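Local coordinates for 2S Albumin protein (Dolichos, PDB 6IX1) that probably serves as a seed albumin and is built as a four-bladed hemopexin-type beta-propeller, at residues F66-E69 with A70-Y74. Residues are numbered along the deposited sequence; the frame is centred on the assembly and turned at random.
Sequences FDTE and ASEAY
The beta hairpin formed by strands 64-67 and 72-77, the first two of one blade of the hemopexin-type propeller, pairs F66 with Y74, and residues 68-71 make its turn. F66 and Y74 form an antiparallel hydrogen-bonded pair: F66 N reaches Y74 O at 2.9 Å, and Y74 N returns a bond of the same length to F66 O. Their side chains run side by side on one face of the sheet. With chi1 at 55°, the F66 ring is tucked back between its own backbone N and carbonyl carbon, where Y74 CB makes a CH-pi contact over one face, 4.0 Å from the ring centroid. The two rings are oblique, planes 40° apart, and come closest at F66 CE1 and Y74 CD2, 3.5 Å. The ring of F66 also touches A121, V130 and L132 of the next blade; an alanine here would probably open a gap between the blades and leave Y74 CB without its aromatic cover. T68 CG2 meets the edge of the Y74 ring, whereas T68 OG1 hydrogen-bonds to Y83 OH. T68 N bonds to E72 O from above the carbonyl plane, and E72 N closes the turn on E69 O at 2.9 Å. Beyond it the carboxylates of E69 and E72 are turned almost parallel to each other, in offset planes; E69 OE1 is bonded to Y143 OH. A water donates to both E69 OE2 and E72 OE1, 2.7 Å from each, and probably eases the repulsion between these oxygens, which stand 4.4 Å apart.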
ATOM      1  N   PHE A  66       3.503  -0.227   3.260  1.00  7.85           N
ATOM      2  CA  PHE A  66       3.710   1.195   2.997  1.00  7.65           C
ATOM      3  C   PHE A  66       5.180   1.537   3.081  1.00  7.32           C
ATOM      4  O   PHE A  66       5.865   1.080   3.956  1.00  7.71           O
ATOM      5  CB  PHE A  66       2.861   2.089   3.902  1.00  8.25           C
ATOM      6  CG  PHE A  66       3.003   1.885   5.380  1.00  7.76           C
ATOM      7  CD1 PHE A  66       3.998   2.594   6.067  1.00  7.35           C
ATOM      8  CD2 PHE A  66       2.197   1.026   6.093  1.00  6.82           C
ATOM      9  CE1 PHE A  66       4.128   2.481   7.440  1.00  9.58           C
ATOM     10  CE2 PHE A  66       2.361   0.886   7.483  1.00  8.79           C
ATOM     11  CZ  PHE A  66       3.260   1.656   8.155  1.00  9.61           C
ATOM     12  N   ASP A  67       5.531   2.455   2.218  1.00  7.99           N
ATOM     13  CA  ASP A  67       6.884   3.039   2.272  1.00  7.77           C
ATOM     14  C   ASP A  67       6.943   4.070   3.424  1.00  7.28           C
ATOM     15  O   ASP A  67       5.933   4.742   3.719  1.00  7.76           O
ATOM     16  CB  ASP A  67       7.262   3.696   0.951  1.00  7.90           C
ATOM     17  CG  ASP A  67       6.148   4.571   0.359  1.00 10.36           C
ATOM     18  OD1 ASP A  67       5.035   3.979  -0.004  1.00  9.47           O
ATOM     19  OD2 ASP A  67       6.296   5.818   0.288  1.00 11.23           O
ATOM     20  N   THR A  68       8.162   4.257   3.990  1.00  8.02           N
ATOM     21  CA  THR A  68       8.323   5.261   5.047  1.00  8.38           C
ATOM     22  C   THR A  68       9.274   6.352   4.569  1.00  8.71           C
ATOM     23  O   THR A  68       8.802   7.441   4.181  1.00 11.69           O
ATOM     24  CB  THR A  68       8.794   4.573   6.347  1.00  8.47           C
ATOM     25  OG1 THR A  68       9.948   3.815   6.045  1.00  8.96           O
ATOM     26  CG2 THR A  68       7.730   3.685   6.912  1.00  8.14           C
ATOM     27  N   GLU A  69      10.555   6.008   4.566  1.00  9.48           N
ATOM     28  CA  GLU A  69      11.603   6.928   4.103  1.00  9.28           C
ATOM     29  C   GLU A  69      12.699   6.082   3.436  1.00  8.44           C
ATOM     30  O   GLU A  69      12.799   4.898   3.656  1.00  8.13           O
ATOM     31  CB  GLU A  69      12.121   7.777   5.293  1.00 10.46           C
ATOM     32  CG  GLU A  69      12.739   6.925   6.400  1.00 13.38           C
ATOM     33  CD  GLU A  69      13.128   7.743   7.610  1.00 17.06           C
ATOM     34  OE1 GLU A  69      12.271   8.465   8.119  1.00 19.28           O
ATOM     35  OE2 GLU A  69      14.312   7.724   7.972  1.00 22.06           O
ATOM     36  N   ALA A  70      13.627   6.775   2.781  1.00 10.35           N
ATOM     37  CA  ALA A  70      14.773   6.068   2.202  1.00  9.18           C
ATOM     38  C   ALA A  70      14.264   4.860   1.403  1.00  9.30           C
ATOM     39  O   ALA A  70      13.232   4.993   0.720  1.00  8.86           O
ATOM     40  CB  ALA A  70      15.822   5.788   3.243  1.00 10.56           C
ATOM     41  N   SER A  71      14.877   3.692   1.547  1.00  9.25           N
ATOM     42  CA  SER A  71      14.380   2.477   0.896  1.00  8.28           C
ATOM     43  C   SER A  71      13.833   1.516   1.966  1.00  8.43           C
ATOM     44  O   SER A  71      14.039   0.322   1.926  1.00  9.89           O
ATOM     45  CB  SER A  71      15.462   1.875   0.053  1.00  9.63           C
ATOM     46  OG  SER A  71      15.829   2.754  -1.001  1.00 13.09           O
ATOM     47  N   GLU A  72      13.030   2.074   2.859  1.00  8.93           N
ATOM     48  CA  GLU A  72      12.356   1.337   3.952  1.00  9.51           C
ATOM     49  C   GLU A  72      10.839   1.250   3.720  1.00  7.44           C
ATOM     50  O   GLU A  72      10.261   2.154   3.173  1.00  7.74           O
ATOM     51  CB  GLU A  72      12.682   1.991   5.290  1.00 10.50           C
ATOM     52  CG  GLU A  72      14.187   1.925   5.583  1.00 12.00           C
ATOM     53  CD  GLU A  72      14.679   2.677   6.800  1.00 13.98           C
ATOM     54  OE1 GLU A  72      13.916   3.417   7.323  1.00 20.00           O
ATOM     55  OE2 GLU A  72      15.888   2.550   7.057  1.00 21.08           O
ATOM     56  N   ALA A  73      10.280   0.150   4.207  1.00  7.51           N
ATOM     57  CA  ALA A  73       8.837  -0.056   4.139  1.00  8.13           C
ATOM     58  C   ALA A  73       8.412  -1.002   5.259  1.00  7.94           C
ATOM     59  O   ALA A  73       9.185  -1.855   5.610  1.00  8.92           O
ATOM     60  CB  ALA A  73       8.459  -0.610   2.812  1.00  8.59           C
ATOM     61  N   TYR A  74       7.152  -0.822   5.702  1.00  8.09           N
ATOM     62  CA  TYR A  74       6.484  -1.890   6.471  1.00  7.53           C
ATOM     63  C   TYR A  74       5.715  -2.817   5.572  1.00  8.24           C
ATOM     64  O   TYR A  74       5.078  -2.324   4.597  1.00  9.54           O
ATOM     65  CB  TYR A  74       5.551  -1.330   7.553  1.00  8.23           C
ATOM     66  CG  TYR A  74       6.257  -0.807   8.749  1.00  8.55           C
ATOM     67  CD1 TYR A  74       6.625  -1.670   9.773  1.00  9.56           C
ATOM     68  CD2 TYR A  74       6.637   0.501   8.894  1.00  8.78           C
ATOM     69  CE1 TYR A  74       7.318  -1.255  10.900  1.00 10.49           C
ATOM     70  CE2 TYR A  74       7.298   0.942  10.014  1.00  8.81           C
ATOM     71  CZ  TYR A  74       7.643   0.060  11.024  1.00  9.41           C
ATOM     72  OH  TYR A  74       8.292   0.527  12.125  1.00 10.46           O
TER
HETATM   73  O   HOH W   1      14.721   5.303   9.120  1.00 44.73           O